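Local structure of fatty acid/retinol binding protein protein 7, isoform A, confirmed BY transcript evidence (Caenorhabditis elegans, 2W9Y) at residues G1-A6 and S101-K106; A29-V34 and K57-L62; E50-V55 and R65-L70; G79-A84 and S125-A130; V85-K90 and Q118-L123. The protein probably binds fatty acids such as oleic acid, as a secreted, all-helical lipid-binding protein of the nematode fatty-acid and retinol-binding family. All blocks are in the same frame, centred on the assembly; numbering follows the deposited sequence.

Contact 1 (G1-A6 and S101-K106). With SO4 (sulfate ion), chain B.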
# COMPACT_ATOMS: atom_id res chain seq x y z
N GLY A 1 16.37 4.49 4.46
CA GLY A 1 17.10 4.87 3.19
C GLY A 1 16.33 6.00 2.50
O GLY A 1 15.80 6.90 3.20
N ALA A 2 16.27 5.99 1.16
CA ALA A 2 15.64 7.12 0.48
C ALA A 2 14.17 7.36 0.91
O ALA A 2 13.72 8.53 1.04
CB ALA A 2 15.72 6.94 -1.00
N MET A 3 13.40 6.28 1.08
CA MET A 3 11.98 6.45 1.35
C MET A 3 11.52 6.94 2.73
O MET A 3 10.48 7.59 2.83
CB MET A 3 11.21 5.22 0.92
CG MET A 3 11.18 5.12 -0.60
SD MET A 3 10.06 6.37 -1.34
CE MET A 3 8.50 5.89 -0.60
N SER A 4 12.25 6.62 3.79
CA SER A 4 11.84 7.00 5.16
C SER A 4 10.53 6.29 5.61
O SER A 4 9.73 6.88 6.34
CB SER A 4 11.67 8.53 5.33
OG SER A 4 12.78 9.33 4.93
N VAL A 5 10.33 5.04 5.24
CA VAL A 5 9.16 4.25 5.77
C VAL A 5 9.06 4.22 7.30
O VAL A 5 7.98 4.21 7.88
CB VAL A 5 9.22 2.78 5.29
CG1 VAL A 5 8.27 1.91 6.12
CG2 VAL A 5 8.82 2.73 3.77
N ALA A 6 10.20 4.20 7.96
CA ALA A 6 10.20 4.12 9.41
C ALA A 6 9.61 5.35 10.07
O ALA A 6 9.20 5.29 11.25
CB ALA A 6 11.63 3.91 9.90
N SER A 101 2.14 9.87 -0.63
CA SER A 101 2.42 11.11 0.13
C SER A 101 3.86 11.08 0.63
O SER A 101 4.54 12.13 0.60
CB SER A 101 1.44 11.20 1.30
OG SER A 101 0.13 11.39 0.76
N LEU A 102 4.31 9.91 1.09
CA LEU A 102 5.63 9.75 1.61
C LEU A 102 6.61 10.07 0.48
O LEU A 102 7.61 10.79 0.69
CB LEU A 102 5.82 8.31 2.21
CG LEU A 102 7.15 8.05 2.91
CD1 LEU A 102 7.46 9.03 4.06
CD2 LEU A 102 7.30 6.53 3.31
N THR A 103 6.30 9.61 -0.72
CA THR A 103 7.20 9.80 -1.85
C THR A 103 7.29 11.30 -2.24
O THR A 103 8.38 11.80 -2.52
CB THR A 103 6.74 8.98 -3.07
OG1 THR A 103 6.81 7.58 -2.72
CG2 THR A 103 7.63 9.32 -4.30
N VAL A 104 6.16 11.99 -2.26
CA VAL A 104 6.13 13.35 -2.73
C VAL A 104 6.36 14.40 -1.65
O VAL A 104 6.33 15.59 -1.96
CB VAL A 104 4.87 13.66 -3.51
CG1 VAL A 104 4.68 12.68 -4.66
CG2 VAL A 104 3.70 13.62 -2.61
N GLY A 105 6.53 13.98 -0.41
CA GLY A 105 6.68 14.90 0.72
C GLY A 105 5.46 15.63 1.21
O GLY A 105 5.58 16.76 1.69
N LYS A 106 4.28 15.02 1.15
CA LYS A 106 3.06 15.54 1.78
C LYS A 106 2.91 14.93 3.18
O LYS A 106 3.39 13.81 3.41
CB LYS A 106 1.84 15.10 0.98
CG LYS A 106 1.92 15.44 -0.50
CD LYS A 106 1.85 16.92 -0.76
CE LYS A 106 1.90 17.19 -2.31
NZ LYS A 106 2.90 18.27 -2.65
S SO4 B . 15.25 5.72 7.57
O1 SO4 B . 15.12 6.59 6.42
O2 SO4 B . 15.49 4.36 7.11
O3 SO4 B . 16.34 6.20 8.42
O4 SO4 B . 13.94 5.78 8.24
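L102 points from the last turn of helix 82-104 at the N-terminal chain and sets its forked end against the backbone of M3, S4 and V5. With CG anti to the backbone N (chi1 -175°), both methyls bear on M3 O, L102 CD2 at 3.4 Å and CD1 at 3.6 Å; CD1 goes on to S4 O at 3.9 Å and CD2 to V5 CA at 3.8 Å. The V5 side chain runs at about a right angle to that of L102, leaving its CG2 4.1 Å from L102 CD2. M3 arrives differently, its chain bent at chi2 and chi3 so that CE turns back to the helix, 3.2 Å from T103 OG1. The threonine hydroxyl is already bonded to L99 O one turn earlier.

The arrangement lies at a helix C-terminus closed by a Schellman motif, in which G105 takes a positive phi of 74° and K106 N bonds to S101 O at 3.0 Å. V5 also touches L21 and S24 of helix 18-26, and M3 meets K32, so the N-terminal chain is wedged among three helices. At its start, G1 N makes a weak hydrogen bond of 3.1 Å to O1 of a sulfate, probably a crystallisation component.

Contact 2 (A29-V34 and K57-L62)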
# COMPACT_ATOMS: atom_id res chain seq x y z
N ALA A 29 18.54 5.88 -4.14
CA ALA A 29 18.47 7.32 -4.06
C ALA A 29 18.14 7.87 -5.44
O ALA A 29 17.47 8.94 -5.53
CB ALA A 29 19.82 7.92 -3.58
N ASP A 30 18.60 7.19 -6.49
CA ASP A 30 18.27 7.72 -7.85
C ASP A 30 16.85 7.32 -8.33
O ASP A 30 16.29 7.99 -9.23
CB ASP A 30 19.30 7.32 -8.90
CG ASP A 30 19.32 5.84 -9.15
OD1 ASP A 30 19.68 5.11 -8.23
OD2 ASP A 30 18.95 5.39 -10.26
N GLU A 31 16.28 6.29 -7.71
CA GLU A 31 14.89 5.85 -8.02
C GLU A 31 13.78 6.71 -7.42
O GLU A 31 12.74 6.94 -8.06
CB GLU A 31 14.71 4.41 -7.60
CG GLU A 31 15.42 3.42 -8.59
CD GLU A 31 15.53 2.04 -7.99
OE1 GLU A 31 15.10 1.83 -6.83
OE2 GLU A 31 16.03 1.12 -8.66
N LYS A 32 14.00 7.19 -6.20
CA LYS A 32 12.98 7.97 -5.54
C LYS A 32 12.52 9.18 -6.39
O LYS A 32 11.33 9.44 -6.50
CB LYS A 32 13.42 8.39 -4.14
CG LYS A 32 12.30 9.04 -3.38
CD LYS A 32 12.70 9.40 -1.97
CE LYS A 32 11.64 10.24 -1.28
NZ LYS A 32 12.21 10.77 -0.00
N PRO A 33 13.47 9.93 -6.99
CA PRO A 33 13.02 11.10 -7.74
C PRO A 33 12.18 10.71 -8.97
O PRO A 33 11.40 11.53 -9.44
CB PRO A 33 14.32 11.79 -8.19
CG PRO A 33 15.35 11.30 -7.30
CD PRO A 33 14.92 9.94 -6.71
N VAL A 34 12.39 9.51 -9.50
CA VAL A 34 11.51 9.01 -10.60
C VAL A 34 10.09 8.89 -10.06
O VAL A 34 9.14 9.38 -10.67
CB VAL A 34 11.96 7.64 -11.16
CG1 VAL A 34 10.94 7.10 -12.23
CG2 VAL A 34 13.37 7.70 -11.74
N LYS A 57 8.06 3.90 -18.27
CA LYS A 57 8.51 4.77 -19.36
C LYS A 57 9.84 5.44 -18.97
O LYS A 57 10.75 5.61 -19.78
CB LYS A 57 7.45 5.85 -19.60
CG LYS A 57 7.93 7.14 -20.30
CD LYS A 57 6.77 7.85 -21.05
CE LYS A 57 7.28 8.93 -22.03
NZ LYS A 57 6.39 9.10 -23.22
N LYS A 58 9.92 5.82 -17.70
CA LYS A 58 11.09 6.51 -17.18
C LYS A 58 12.20 5.60 -16.65
O LYS A 58 13.35 5.95 -16.75
CB LYS A 58 10.65 7.50 -16.12
CG LYS A 58 10.08 8.77 -16.74
CD LYS A 58 9.08 9.43 -15.85
CE LYS A 58 9.10 10.98 -16.00
NZ LYS A 58 9.62 11.50 -17.33
N HIS A 59 11.83 4.42 -16.15
CA HIS A 59 12.71 3.49 -15.46
C HIS A 59 12.04 2.09 -15.47
O HIS A 59 11.19 1.77 -14.60
CB HIS A 59 12.86 3.94 -14.01
CG HIS A 59 14.04 3.32 -13.33
ND1 HIS A 59 14.14 1.96 -13.11
CD2 HIS A 59 15.19 3.87 -12.87
CE1 HIS A 59 15.29 1.70 -12.51
NE2 HIS A 59 15.94 2.84 -12.34
N PRO A 60 12.38 1.27 -16.46
CA PRO A 60 11.72 -0.01 -16.68
C PRO A 60 11.76 -0.85 -15.46
O PRO A 60 10.72 -1.43 -15.08
CB PRO A 60 12.55 -0.65 -17.78
CG PRO A 60 12.81 0.55 -18.67
CD PRO A 60 13.08 1.72 -17.69
N GLU A 61 12.93 -0.94 -14.83
CA GLU A 61 13.10 -1.86 -13.71
C GLU A 61 12.32 -1.45 -12.50
O GLU A 61 11.78 -2.30 -11.80
CB GLU A 61 14.59 -1.92 -13.32
CG GLU A 61 15.42 -2.60 -14.37
CD GLU A 61 15.25 -4.07 -14.25
OE1 GLU A 61 14.56 -4.46 -13.26
OE2 GLU A 61 15.79 -4.82 -15.09
N LEU A 62 12.29 -0.15 -12.23
CA LEU A 62 11.42 0.35 -11.20
C LEU A 62 9.95 -0.00 -11.47
O LEU A 62 9.22 -0.40 -10.53
CB LEU A 62 11.60 1.89 -11.08
CG LEU A 62 11.04 2.57 -9.86
CD1 LEU A 62 11.55 1.83 -8.60
CD2 LEU A 62 11.39 4.08 -9.88
O HOH W 1 17.98 1.43 -10.38
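V34 and L62 supply the apolar part of the contact, their side chains sliding past each other in opposite directions with V34 CB 3.8 Å from L62 CD2. The same leucine methyl also presses on the backbone of the other segment, 3.6 Å from E31 O. V34 CG1 reaches past L62 to the helix end before it, 3.9 Å from K58 CB. Beyond that carbon the lysine chain leads away, and its ammonium group pairs with E37.

The polar part gathers round the H59 imidazole. E31 crosses it at about a right angle, carboxylate and ring planes 88° apart, and touches it through an aliphatic carbon: E31 CG is 3.8 Å from H59 NE2. The two polar ends are joined through one water, which donates to E31 OE2 at 2.6 Å and lies in the ring plane of H59, 3.2 Å from NE2. E31 OE2 has a charged partner too, in R65. The nearby E31 carboxylate might favour a positive imidazole, yet ND1 serves as an acceptor, which is more consistent with a neutral ring.

That acceptor role belongs to the third kind of interaction, a helix cap. H59 ND1 takes the N-H of L62 at 2.9 Å and 159°, the donor tilted 27° from the ring plane. H59 thus follows directly on helix 51-58 and, as N-cap, begins helix 60-75, making this the corner of a helical hairpin, with the start of helix 32-39 packed against its turn.

Contact 3 (E50-V55 and R65-L70)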
# COMPACT_ATOMS: atom_id res chain seq x y z
N GLU A 50 -2.33 2.62 -12.94
CA GLU A 50 -1.87 3.43 -14.07
C GLU A 50 -0.49 4.08 -13.83
O GLU A 50 0.14 4.61 -14.76
CB GLU A 50 -2.93 4.49 -14.42
CG GLU A 50 -2.63 5.30 -15.68
CD GLU A 50 -3.74 6.28 -16.02
OE1 GLU A 50 -4.81 5.82 -16.45
OE2 GLU A 50 -3.53 7.50 -15.84
N MET A 51 -0.02 4.05 -12.60
CA MET A 51 1.27 4.64 -12.34
C MET A 51 2.33 3.81 -13.07
O MET A 51 3.35 4.33 -13.50
CB MET A 51 1.54 4.69 -10.84
CG MET A 51 0.52 5.47 -10.02
SD MET A 51 0.51 7.26 -10.38
CE MET A 51 -0.76 7.87 -9.25
N ILE A 52 2.05 2.51 -13.22
CA ILE A 52 3.04 1.57 -13.75
C ILE A 52 3.55 1.95 -15.14
O ILE A 52 4.74 1.95 -15.40
CB ILE A 52 2.46 0.19 -13.78
CG1 ILE A 52 2.42 -0.38 -12.37
CG2 ILE A 52 3.30 -0.72 -14.70
CD1 ILE A 52 1.66 -1.66 -12.30
N ASP A 53 2.62 2.30 -16.03
CA ASP A 53 2.97 2.74 -17.36
C ASP A 53 3.89 3.96 -17.33
O ASP A 53 4.96 3.95 -17.91
CB ASP A 53 1.68 3.07 -18.06
CG ASP A 53 0.52 2.26 -17.49
OD1 ASP A 53 -0.03 1.44 -18.26
OD2 ASP A 53 0.15 2.39 -16.28
N GLU A 54 3.50 5.00 -16.62
CA GLU A 54 4.32 6.20 -16.55
C GLU A 54 5.70 5.99 -15.88
O GLU A 54 6.74 6.49 -16.37
CB GLU A 54 3.56 7.27 -15.77
CG GLU A 54 2.35 7.81 -16.53
CD GLU A 54 1.41 8.59 -15.61
OE1 GLU A 54 1.89 9.07 -14.55
OE2 GLU A 54 0.20 8.71 -15.92
N VAL A 55 5.71 5.26 -14.77
CA VAL A 55 6.97 4.97 -14.15
C VAL A 55 7.89 4.18 -15.06
O VAL A 55 9.11 4.45 -15.12
CB VAL A 55 6.80 4.16 -12.80
CG1 VAL A 55 8.16 3.71 -12.25
CG2 VAL A 55 5.99 4.95 -11.70
N ARG A 65 9.19 -3.63 -10.74
CA ARG A 65 9.04 -3.83 -9.28
C ARG A 65 7.68 -3.29 -8.73
O ARG A 65 7.01 -3.96 -7.91
CB ARG A 65 10.24 -3.23 -8.51
CG ARG A 65 11.56 -4.02 -8.55
CD ARG A 65 12.48 -3.33 -7.50
NE ARG A 65 13.32 -2.47 -8.25
CZ ARG A 65 13.87 -1.34 -7.86
NH1 ARG A 65 13.68 -0.79 -6.66
NH2 ARG A 65 14.65 -0.77 -8.75
N LEU A 66 7.24 -2.13 -9.23
CA LEU A 66 5.92 -1.63 -8.85
C LEU A 66 4.80 -2.62 -9.32
O LEU A 66 3.91 -2.93 -8.58
CB LEU A 66 5.76 -0.23 -9.47
CG LEU A 66 4.55 0.51 -8.92
CD1 LEU A 66 4.47 0.45 -7.39
CD2 LEU A 66 4.60 1.97 -9.44
N ALA A 67 4.84 -3.10 -10.56
CA ALA A 67 3.87 -4.09 -11.06
C ALA A 67 3.83 -5.35 -10.19
O ALA A 67 2.77 -5.96 -10.01
CB ALA A 67 4.20 -4.51 -12.48
N THR A 68 4.99 -5.74 -9.67
CA THR A 68 5.06 -6.92 -8.78
C THR A 68 4.32 -6.68 -7.46
O THR A 68 3.66 -7.60 -6.92
CB THR A 68 6.60 -7.32 -8.55
OG1 THR A 68 7.08 -7.94 -9.75
CG2 THR A 68 6.72 -8.33 -7.43
N VAL A 69 4.35 -5.44 -6.96
CA VAL A 69 3.61 -5.12 -5.76
C VAL A 69 2.11 -5.31 -6.07
O VAL A 69 1.39 -5.99 -5.33
CB VAL A 69 3.83 -3.68 -5.32
CG1 VAL A 69 3.00 -3.35 -4.12
CG2 VAL A 69 5.31 -3.44 -4.93
N LEU A 70 1.64 -4.78 -7.18
CA LEU A 70 0.21 -4.84 -7.48
C LEU A 70 -0.24 -6.28 -7.72
O LEU A 70 -1.32 -6.69 -7.32
CB LEU A 70 -0.09 -3.94 -8.67
CG LEU A 70 -0.30 -2.43 -8.32
CD1 LEU A 70 0.88 -1.82 -7.60
CD2 LEU A 70 -0.70 -1.49 -9.50
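I52 carries most of this contact, its CD1 lying 3.5 Å from A67 CA and 3.8 Å from A67 CB. The same methyl meets L70 tip to tip, with CD1 3.7 Å from L70 CD2. One carbon back, the flank of the isoleucine lies obliquely across L66, where I52 CG1 is 4.2 Å from L66 CG. A single end atom can serve both A67 and L70 because CG1 sits beside the backbone N, anti to the carbonyl carbon, and the chain then runs out extended (chi2 171°) to the opposite helix.

L66 answers from the other side. Its CD2 methyl is 4.0 Å from V55 CG2, the two side chains crossing at about a right angle, and 4.3 Å from M51 CB. M51 contributes little more than that carbon, since its sulfur end bends away toward F39 and H42.

I52 and V55 are three residues apart on one helix, L66 and L70 four apart on the other, so each pair stands on the same side of its helix. Further out, L35 and V38 of helix 32-39 press on V55, F23 of helix 18-26 covers part of L66, and C48 touches both leucines. The buried members V55 and L66 are therefore shared between this interface and neighbouring helices.

The axes of 51-55 and 65-70 approach to 9.7 Å at 168°, nearly antiparallel, and the helices are adjacent in sequence. This is a helical hairpin, its two arms meeting here through apolar side chains.

Contact 4 (G79-A84 and S125-A130)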
# COMPACT_ATOMS: atom_id res chain seq x y z
N GLY A 79 -11.29 -15.20 -2.68
CA GLY A 79 -12.16 -15.95 -1.79
C GLY A 79 -12.91 -15.22 -0.70
O GLY A 79 -13.79 -15.83 -0.03
N LEU A 80 -12.60 -13.92 -0.55
CA LEU A 80 -13.24 -13.08 0.44
C LEU A 80 -14.70 -12.77 0.11
O LEU A 80 -15.05 -12.71 -1.07
CB LEU A 80 -12.47 -11.76 0.65
CG LEU A 80 -11.02 -11.81 1.18
CD1 LEU A 80 -10.40 -10.39 1.27
CD2 LEU A 80 -11.00 -12.50 2.57
N SER A 81 -15.52 -12.55 1.16
CA SER A 81 -16.92 -12.15 1.06
C SER A 81 -16.98 -10.69 0.59
O SER A 81 -15.99 -9.99 0.69
CB SER A 81 -17.51 -12.19 2.45
OG SER A 81 -17.08 -11.02 3.22
N PRO A 82 -18.15 -10.23 0.12
CA PRO A 82 -18.32 -8.87 -0.38
C PRO A 82 -17.91 -7.86 0.63
O PRO A 82 -17.24 -6.88 0.26
CB PRO A 82 -19.83 -8.78 -0.68
CG PRO A 82 -20.15 -10.22 -1.09
CD PRO A 82 -19.26 -11.11 -0.29
N ALA A 83 -18.23 -8.09 1.91
CA ALA A 83 -17.90 -7.13 2.98
C ALA A 83 -16.41 -7.07 3.25
O ALA A 83 -15.83 -5.98 3.46
CB ALA A 83 -18.61 -7.48 4.30
N ALA A 84 -15.79 -8.24 3.26
CA ALA A 84 -14.35 -8.30 3.53
C ALA A 84 -13.56 -7.70 2.39
O ALA A 84 -12.50 -7.07 2.65
CB ALA A 84 -13.95 -9.76 3.79
N SER A 125 -16.93 -12.38 12.88
CA SER A 125 -15.77 -13.17 13.22
C SER A 125 -15.26 -13.88 12.01
O SER A 125 -14.04 -14.13 11.91
CB SER A 125 -16.08 -14.24 14.27
OG SER A 125 -16.34 -13.63 15.50
N GLU A 126 -16.17 -14.32 11.15
CA GLU A 126 -15.77 -15.09 9.98
C GLU A 126 -14.98 -14.21 8.98
O GLU A 126 -13.99 -14.67 8.39
CB GLU A 126 -16.99 -15.70 9.26
CG GLU A 126 -16.53 -16.53 8.10
CD GLU A 126 -17.68 -17.15 7.34
OE1 GLU A 126 -18.82 -17.13 7.88
OE2 GLU A 126 -17.44 -17.64 6.19
N ASP A 127 -15.39 -12.95 8.82
CA ASP A 127 -14.68 -12.04 7.93
C ASP A 127 -13.31 -11.62 8.50
O ASP A 127 -12.35 -11.43 7.75
CB ASP A 127 -15.47 -10.76 7.63
CG ASP A 127 -16.52 -10.97 6.54
OD1 ASP A 127 -16.40 -11.90 5.69
OD2 ASP A 127 -17.49 -10.21 6.50
N GLN A 128 -13.21 -11.51 9.82
CA GLN A 128 -11.93 -11.10 10.46
C GLN A 128 -11.00 -12.28 10.25
O GLN A 128 -9.85 -12.08 9.94
CB GLN A 128 -12.13 -10.90 11.96
CG GLN A 128 -12.96 -9.60 12.33
CD GLN A 128 -13.21 -9.48 13.80
OE1 GLN A 128 -13.25 -10.50 14.52
NE2 GLN A 128 -13.42 -8.25 14.29
N ALA A 129 -11.49 -13.51 10.43
CA ALA A 129 -10.61 -14.68 10.33
C ALA A 129 -10.14 -14.83 8.85
O ALA A 129 -8.99 -15.17 8.56
CB ALA A 129 -11.30 -15.95 10.78
N ALA A 130 -11.03 -14.57 7.92
CA ALA A 130 -10.68 -14.70 6.49
C ALA A 130 -9.60 -13.67 6.05
O ALA A 130 -8.70 -13.97 5.20
CB ALA A 130 -11.91 -14.57 5.63
O HOH W 2 -14.51 -13.07 3.94
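S81 and D127 make the polar link between the start of helix 82-104 and the first turns of helix 125-134. The serine hydroxyl donates to D127 OD1 at 2.7 Å, arriving from above the carboxylate, 38° out of its plane. The same hydroxyl oxygen accepts from A84 N at 3.1 Å with an angle of 163°, the N-cap bond of helix 82-104. Both tasks are possible because chi1 of 76° puts OG between the backbone N and the carbonyl carbon, over the opening turn.

A water adds a second path between the segments: it donates to D127 OD1 at 2.8 Å and accepts from S81 N at 3.0 Å. D127 OD1 thus receives two hydrogen bonds. With an alanine here in place of D127, the serine hydroxyl and the water would lose their common acceptor, which is likely to weaken the tie between the two helix starts.

Methyl groups flank the carboxylate. That of A83 lies 3.7 Å from D127 OD2, that of A84 3.8 Å from D127 OD1. The apolar pair is farther along, where L80 CD2 packs on A130 CB at 3.8 Å, and L80 goes on to meet L131 and N134.

D127 lies at the starts of both helices, close to the N-H groups of S81 and A84, so its carboxylate would probably be favoured as the anion.

Contact 5 (V85-K90 and Q118-L123)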
# COMPACT_ATOMS: atom_id res chain seq x y z
N VAL A 85 -14.02 -7.91 1.15
CA VAL A 85 -13.39 -7.32 -0.04
C VAL A 85 -13.54 -5.80 -0.01
O VAL A 85 -12.56 -5.07 -0.29
CB VAL A 85 -13.97 -7.87 -1.34
CG1 VAL A 85 -13.57 -6.98 -2.56
CG2 VAL A 85 -13.60 -9.37 -1.55
N GLU A 86 -14.74 -5.31 0.31
CA GLU A 86 -14.93 -3.82 0.50
C GLU A 86 -13.91 -3.23 1.50
O GLU A 86 -13.32 -2.13 1.31
CB GLU A 86 -16.34 -3.56 1.00
CG GLU A 86 -16.58 -2.16 1.53
CD GLU A 86 -18.08 -1.91 1.85
OE1 GLU A 86 -18.62 -2.49 2.84
OE2 GLU A 86 -18.73 -1.14 1.12
N TYR A 87 -13.74 -3.95 2.61
CA TYR A 87 -12.77 -3.56 3.62
C TYR A 87 -11.35 -3.57 3.10
O TYR A 87 -10.58 -2.60 3.28
CB TYR A 87 -12.90 -4.51 4.86
CG TYR A 87 -11.90 -4.10 5.96
CD1 TYR A 87 -12.16 -3.03 6.83
CD2 TYR A 87 -10.65 -4.75 6.08
CE1 TYR A 87 -11.18 -2.61 7.79
CE2 TYR A 87 -9.70 -4.35 6.99
CZ TYR A 87 -9.99 -3.28 7.86
OH TYR A 87 -9.02 -2.92 8.76
N ALA A 88 -10.96 -4.68 2.46
CA ALA A 88 -9.59 -4.77 1.94
C ALA A 88 -9.21 -3.69 0.89
O ALA A 88 -8.10 -3.21 0.91
CB ALA A 88 -9.35 -6.14 1.35
N LYS A 89 -10.14 -3.33 0.00
CA LYS A 89 -9.93 -2.22 -0.95
C LYS A 89 -9.76 -0.88 -0.24
O LYS A 89 -8.97 -0.07 -0.68
CB LYS A 89 -11.10 -2.11 -1.93
CG LYS A 89 -11.11 -3.33 -2.82
CD LYS A 89 -12.30 -3.32 -3.76
CE LYS A 89 -12.13 -4.35 -4.85
NZ LYS A 89 -13.35 -4.31 -5.71
N LYS A 90 -10.47 -0.67 0.85
CA LYS A 90 -10.23 0.55 1.68
C LYS A 90 -8.85 0.51 2.33
O LYS A 90 -8.19 1.57 2.43
CB LYS A 90 -11.27 0.69 2.77
CG LYS A 90 -12.64 1.17 2.23
CD LYS A 90 -13.81 0.65 3.13
CE LYS A 90 -14.17 1.59 4.26
NZ LYS A 90 -15.19 0.93 5.22
N GLN A 118 -10.93 0.56 13.61
CA GLN A 118 -12.29 0.54 14.20
C GLN A 118 -13.22 -0.36 13.35
O GLN A 118 -13.99 -1.21 13.87
CB GLN A 118 -12.81 1.98 14.30
CG GLN A 118 -14.08 2.16 15.16
CD GLN A 118 -15.37 2.10 14.31
OE1 GLN A 118 -15.37 1.73 13.11
NE2 GLN A 118 -16.46 2.48 14.93
N GLU A 119 -13.10 -0.25 12.03
CA GLU A 119 -13.99 -0.96 11.13
C GLU A 119 -13.74 -2.45 11.19
O GLU A 119 -14.68 -3.27 11.04
CB GLU A 119 -13.78 -0.47 9.70
CG GLU A 119 -14.34 0.94 9.46
CD GLU A 119 -13.90 1.54 8.13
OE1 GLU A 119 -12.69 1.88 7.99
OE2 GLU A 119 -14.74 1.67 7.23
N PHE A 120 -12.48 -2.81 11.39
CA PHE A 120 -12.12 -4.25 11.38
C PHE A 120 -12.83 -4.90 12.55
O PHE A 120 -13.33 -6.05 12.49
CB PHE A 120 -10.60 -4.40 11.52
CG PHE A 120 -10.15 -5.83 11.55
CD1 PHE A 120 -10.05 -6.52 10.36
CD2 PHE A 120 -9.97 -6.49 12.76
CE1 PHE A 120 -9.63 -7.90 10.34
CE2 PHE A 120 -9.59 -7.84 12.79
CZ PHE A 120 -9.43 -8.56 11.57
N GLN A 121 -12.87 -4.13 13.62
CA GLN A 121 -13.43 -4.62 14.86
C GLN A 121 -14.91 -4.89 14.75
O GLN A 121 -15.41 -5.71 15.47
CB GLN A 121 -13.27 -3.60 15.99
CG GLN A 121 -11.88 -3.20 16.34
CD GLN A 121 -11.01 -4.33 16.71
OE1 GLN A 121 -11.41 -5.27 17.44
NE2 GLN A 121 -9.79 -4.26 16.24
N SER A 122 -15.63 -4.24 13.85
CA SER A 122 -17.08 -4.50 13.74
C SER A 122 -17.46 -5.51 12.63
O SER A 122 -18.66 -5.74 12.34
CB SER A 122 -17.78 -3.16 13.54
OG SER A 122 -17.28 -2.57 12.38
N LEU A 123 -16.46 -6.12 12.01
CA LEU A 123 -16.71 -7.18 11.02
C LEU A 123 -17.05 -8.48 11.74
O LEU A 123 -16.66 -8.67 12.91
CB LEU A 123 -15.45 -7.40 10.13
CG LEU A 123 -15.01 -6.25 9.22
CD1 LEU A 123 -13.71 -6.53 8.50
CD2 LEU A 123 -16.09 -5.95 8.12
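Where the end of helix 111-121 packs beside the early turns of helix 82-104, in the helical bundle of this lipid-binding protein, Y87 reaches across to E119, F120 and L123. A chi1 of -179° turns the ring away from its own backbone N and across to the other helix. L123 CD1 lies over one face in a CH-pi contact, 4.3 Å from the ring centroid and 23° off the normal. E119 CB comes in at the edge, 3.9 Å from Y87 CE1. The F120 ring stands obliquely to it, centroids 5.9 Å apart, while F120 CB approaches Y87 OH to 3.5 Å. That hydroxyl bonds to L116 O, a turn before F120 in helix 111-121, and F140 stacks on F120 and touches Y87 as well. A leucine at Y87 would probably leave L116 O without this donor and open a gap between F120 and L123.

Near the surface K90 and E119 form a salt bridge, their chains crossing at about a right angle. The modelled NZ to OE2 separation is implausibly short, so its exact geometry is doubtful. The chemistry thus pairs a buried aromatic, whose one polar atom is satisfied, with a charged pair at the surface whose geometry is uncertain.

How the contacts relate
The five contacts fall into two groups: contacts 1, 2 and 3, and contacts 4 and 5. Contacts 1 and 2 lie across the chain's centre from 4 and 5. Contacts 2 and 3 share one helical hairpin, with centres 11 Å apart, and L62 CG of contact 2 packs on V55 CG1 of contact 3 at 3.9 Å. Contact 1 joins this group: K32 NZ is 2.9 Å from A2 O, a probable hydrogen bond. Contacts 4 and 5 lie only 9 Å apart between centres, joined by a probable hydrogen bond of 2.8 Å from Q128 NE2 to F120 O. Helix 82-104 spans the divide, since contacts 1, 4 and 5 all use it, while the centres of contacts 2 and 4 are about 37 Å apart.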